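Side-chain contacts in hypothetical protein Atu0492 (PDB 2GMY), which is of unknown function but belongs to the carboxymuconolactone decarboxylase family and is probably an AhpD-like antioxidant defence protein: residues 39-42 and 43-47; 48-51 and 52-56. All blocks are in the same frame, centred on the assembly; numbering follows the deposited sequence.

Contact 1. Residues 39-42 and 43-47; sequences KLRA and SIING
Ser-43 sits one helical turn after Lys-39 and doubles back on its carbonyl. Ser-43 OG is 2.7 Å from Lys-39 O, and Ser-43 N donates to the same oxygen at 3.1 Å. The hydroxyl also has Asn-134 OD1 as a partner. OG lies beside the backbone N (chi1 -62°), which brings it back to the Lys-39 carbonyl. This is the tight, buried side, shared with Ala-42.

The other side is looser. Leu-40 is buried there, while Ile-44, Arg-41 and Ile-45 are partly exposed. Leu-40 CD1 and Ile-44 CD1 meet by their methyl ends at 4.0 Å. Arg-41 and Ile-45 cross at about a right angle. Ile-45 CG1 lies 3.6 Å above one face of the guanidinium, offset toward its rim, and Ile-45 CD1 is 3.7 Å from Arg-41 NE. The Arg-41 chain bends at chi2 (60°), which brings its end down to Ile-45. NE is held by a salt bridge to Asp-93. Gly-47, with positive phi, is the first residue to leave helical angles and makes a Schellman motif. Ser-43 faces helix 49-61, Ala-42 packs on helices 83-96 and 117-139, and Ile-45 rests on helix 83-96.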
loop_
_atom_site.group_PDB
_atom_site.type_symbol
_atom_site.label_atom_id
_atom_site.label_comp_id
_atom_site.label_asym_id
_atom_site.label_seq_id
_atom_site.Cartn_x
_atom_site.Cartn_y
_atom_site.Cartn_z
ATOM N N LYS A 39 -21.529 10.787 3.501
ATOM C CA LYS A 39 -21.007 11.670 2.454
ATOM C C LYS A 39 -19.695 12.319 2.855
ATOM O O LYS A 39 -18.757 12.388 2.055
ATOM C CB LYS A 39 -22.025 12.745 2.087
ATOM C CG LYS A 39 -23.211 12.198 1.303
ATOM C CD LYS A 39 -24.241 13.299 1.104
ATOM C CE LYS A 39 -25.317 12.849 0.161
ATOM N NZ LYS A 39 -26.019 14.043 -0.376
ATOM N N LEU A 40 -19.620 12.786 4.100
ATOM C CA LEU A 40 -18.419 13.489 4.553
ATOM C C LEU A 40 -17.253 12.516 4.659
ATOM O O LEU A 40 -16.161 12.780 4.138
ATOM C CB LEU A 40 -18.674 14.205 5.886
ATOM C CG LEU A 40 -17.478 14.958 6.487
ATOM C CD1 LEU A 40 -16.887 15.979 5.508
ATOM C CD2 LEU A 40 -17.919 15.628 7.766
ATOM N N ARG A 41 -17.484 11.376 5.295
ATOM C CA ARG A 41 -16.380 10.422 5.489
ATOM C C ARG A 41 -15.824 9.878 4.171
ATOM O O ARG A 41 -14.598 9.882 3.966
ATOM C CB ARG A 41 -16.779 9.274 6.426
ATOM C CG ARG A 41 -15.670 8.243 6.642
ATOM C CD ARG A 41 -14.401 8.834 7.261
ATOM N NE ARG A 41 -13.365 7.798 7.254
ATOM C CZ ARG A 41 -12.077 8.025 7.483
ATOM N NH1 ARG A 41 -11.648 9.260 7.774
ATOM N NH2 ARG A 41 -11.221 7.008 7.431
ATOM N N ALA A 42 -16.707 9.451 3.262
ATOM C CA ALA A 42 -16.251 8.919 1.974
ATOM C C ALA A 42 -15.487 9.987 1.195
ATOM O O ALA A 42 -14.462 9.702 0.565
ATOM C CB ALA A 42 -17.423 8.365 1.161
ATOM N N SER A 43 -15.989 11.223 1.251
ATOM C CA SER A 43 -15.320 12.326 0.556
ATOM C C SER A 43 -13.906 12.588 1.088
ATOM O O SER A 43 -12.984 12.856 0.307
ATOM C CB SER A 43 -16.172 13.596 0.627
ATOM O OG SER A 43 -17.410 13.383 -0.031
ATOM N N ILE A 44 -13.732 12.496 2.404
ATOM C CA ILE A 44 -12.404 12.642 2.991
ATOM C C ILE A 44 -11.487 11.519 2.468
ATOM O O ILE A 44 -10.359 11.775 2.009
ATOM C CB ILE A 44 -12.466 12.650 4.515
ATOM C CG1 ILE A 44 -13.142 13.936 5.003
ATOM C CG2 ILE A 44 -11.065 12.562 5.117
ATOM C CD1 ILE A 44 -13.609 13.872 6.468
ATOM N N ILE A 45 -11.964 10.279 2.520
ATOM C CA ILE A 45 -11.134 9.150 2.076
ATOM C C ILE A 45 -10.691 9.352 0.640
ATOM O O ILE A 45 -9.521 9.119 0.279
ATOM C CB ILE A 45 -11.905 7.829 2.192
ATOM C CG1 ILE A 45 -12.170 7.512 3.665
ATOM C CG2 ILE A 45 -11.139 6.697 1.514
ATOM C CD1 ILE A 45 -13.112 6.345 3.876
ATOM N N ASN A 46 -11.644 9.782 -0.184
ATOM C CA ASN A 46 -11.396 9.924 -1.618
ATOM C C ASN A 46 -10.653 11.196 -2.014
ATOM O O ASN A 46 -10.395 11.394 -3.197
ATOM C CB ASN A 46 -12.692 9.803 -2.399
ATOM C CG ASN A 46 -13.197 8.384 -2.447
ATOM O OD1 ASN A 46 -12.408 7.428 -2.412
ATOM N ND2 ASN A 46 -14.513 8.236 -2.512
ATOM N N GLY A 47 -10.344 12.055 -1.042
ATOM C CA GLY A 47 -9.557 13.261 -1.317
ATOM C C GLY A 47 -10.357 14.347 -2.034
ATOM O O GLY A 47 -9.779 15.247 -2.666
#

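Contact 2. Residues 48-51 and 52-56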
loop_
_atom_site.group_PDB
_atom_site.type_symbol
_atom_site.label_atom_id
_atom_site.label_comp_id
_atom_site.label_asym_id
_atom_site.label_seq_id
_atom_site.Cartn_x
_atom_site.Cartn_y
_atom_site.Cartn_z
ATOM N N CYS A 48 -11.681 14.280 -1.933
ATOM C CA CYS A 48 -12.531 15.186 -2.707
ATOM C C CYS A 48 -12.846 16.468 -1.932
ATOM O O CYS A 48 -13.803 16.511 -1.139
ATOM C CB CYS A 48 -13.817 14.485 -3.128
ATOM S SG CYS A 48 -14.749 15.517 -4.292
ATOM N N ALA A 49 -12.031 17.500 -2.152
ATOM C CA ALA A 49 -12.232 18.796 -1.485
ATOM C C ALA A 49 -13.583 19.404 -1.846
ATOM O O ALA A 49 -14.271 19.969 -0.984
ATOM C CB ALA A 49 -11.115 19.760 -1.835
ATOM N N PHE A 50 -13.962 19.287 -3.117
ATOM C CA PHE A 50 -15.244 19.805 -3.584
ATOM C C PHE A 50 -16.382 19.263 -2.720
ATOM O O PHE A 50 -17.220 20.024 -2.229
ATOM C CB PHE A 50 -15.478 19.449 -5.055
ATOM C CG PHE A 50 -16.726 20.051 -5.631
ATOM C CD1 PHE A 50 -16.740 21.375 -6.064
ATOM C CD2 PHE A 50 -17.884 19.288 -5.756
ATOM C CE1 PHE A 50 -17.896 21.935 -6.610
ATOM C CE2 PHE A 50 -19.047 19.840 -6.302
ATOM C CZ PHE A 50 -19.044 21.168 -6.730
ATOM N N CYS A 51 -16.405 17.947 -2.531
ATOM C CA CYS A 51 -17.465 17.335 -1.746
ATOM C C CYS A 51 -17.294 17.557 -0.251
ATOM O O CYS A 51 -18.284 17.763 0.439
ATOM C CB CYS A 51 -17.630 15.848 -2.073
ATOM S SG CYS A 51 -18.201 15.572 -3.797
ATOM N N VAL A 52 -16.060 17.517 0.263
ATOM C CA VAL A 52 -15.864 17.792 1.691
ATOM C C VAL A 52 -16.400 19.180 2.043
ATOM O O VAL A 52 -17.126 19.340 3.011
ATOM C CB VAL A 52 -14.388 17.644 2.132
ATOM C CG1 VAL A 52 -14.184 18.183 3.556
ATOM C CG2 VAL A 52 -13.958 16.171 2.050
ATOM N N ASP A 53 -16.070 20.168 1.225
ATOM C CA ASP A 53 -16.538 21.533 1.476
ATOM C C ASP A 53 -18.060 21.566 1.571
ATOM O O ASP A 53 -18.618 22.148 2.508
ATOM C CB ASP A 53 -16.075 22.487 0.382
ATOM C CG ASP A 53 -16.416 23.941 0.699
ATOM O OD1 ASP A 53 -15.905 24.448 1.718
ATOM O OD2 ASP A 53 -17.172 24.560 -0.083
ATOM N N MET A 54 -18.715 20.924 0.606
ATOM C CA MET A 54 -20.172 20.855 0.553
ATOM C C MET A 54 -20.753 20.165 1.782
ATOM O O MET A 54 -21.714 20.648 2.399
ATOM C CB MET A 54 -20.596 20.099 -0.707
ATOM C CG MET A 54 -22.097 20.115 -0.996
ATOM S SD MET A 54 -22.543 19.189 -2.507
ATOM C CE MET A 54 -21.538 20.002 -3.716
ATOM N N HIS A 55 -20.168 19.032 2.146
ATOM C CA HIS A 55 -20.776 18.214 3.197
ATOM C C HIS A 55 -20.463 18.688 4.605
ATOM O O HIS A 55 -21.241 18.435 5.521
ATOM C CB HIS A 55 -20.484 16.730 2.955
ATOM C CG HIS A 55 -20.972 16.270 1.620
ATOM N ND1 HIS A 55 -22.276 16.460 1.217
ATOM C CD2 HIS A 55 -20.341 15.672 0.585
ATOM C CE1 HIS A 55 -22.428 15.993 -0.009
ATOM N NE2 HIS A 55 -21.271 15.504 -0.412
ATOM N N VAL A 56 -19.341 19.383 4.770
ATOM C CA VAL A 56 -19.055 20.109 6.008
ATOM C C VAL A 56 -20.201 21.121 6.240
ATOM O O VAL A 56 -20.800 21.170 7.324
ATOM C CB VAL A 56 -17.699 20.835 5.928
ATOM C CG1 VAL A 56 -17.598 21.923 7.009
ATOM C CG2 VAL A 56 -16.544 19.835 6.076
#
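His-55 folds back beside the carbonyl of Cys-51, one turn earlier in helix 49-61. Cys-48 and Cys-51 form a CXXC pair, and His-55 follows four positions after Cys-51, the pattern of AhpD-like proteins. By analogy with them, this is probably the redox site.

The His-55 side chain can be followed outward. CB is 3.5 Å from Cys-51 O. CG stays near that oxygen, and CD2 comes closest to it, at 2.9 Å. The oxygen is oblique to the ring and already accepts a bond from His-55 N. CD2 also touches Cys-51 CB at 3.8 Å. NE2 stays 4.0 Å from Cys-51 CB. CE1 reaches the Lys-39 side chain. ND1 is hydrogen-bonded to Glu-58, which helps fix the turn of the ring. CG lies beside the backbone N (chi1 -58°), and this lays the ring back along the helix toward Cys-51.

On another side of the helix, Phe-50 and Met-54 meet. The Met-54 chain runs extended and then bends at chi3 (-56°), which carries its CE to 3.6 Å from Phe-50 CE2. Both residues are partly exposed. Asp-53 is buried and pairs with Lys-57. At the start of the helix Cys-48 is the N-cap, and its SG accepts from Cys-51 N at 3.4 Å. The sulfurs are not joined as a disulfide: Cys-48 SG and Cys-51 SG stand 3.5 Å apart.

The chain comes first to contact 1, at the end of helix 32-45. It then turns at Gly-47 and enters contact 2, the opening turns of helix 49-61. The contacts are in series. Neither nests in or crosses the other, and each spans only local helical turns, so neither closes a long loop. They still touch directly. Ser-43 O and Cys-48 N, 3.0 Å apart, probably form a hydrogen bond across the turn. Ser-43 CB packs on Val-52 CG2 at 3.7 Å. The two helices are thus joined side by side. Helix 117-139 packs against both contacts, and both also touch the second subunit.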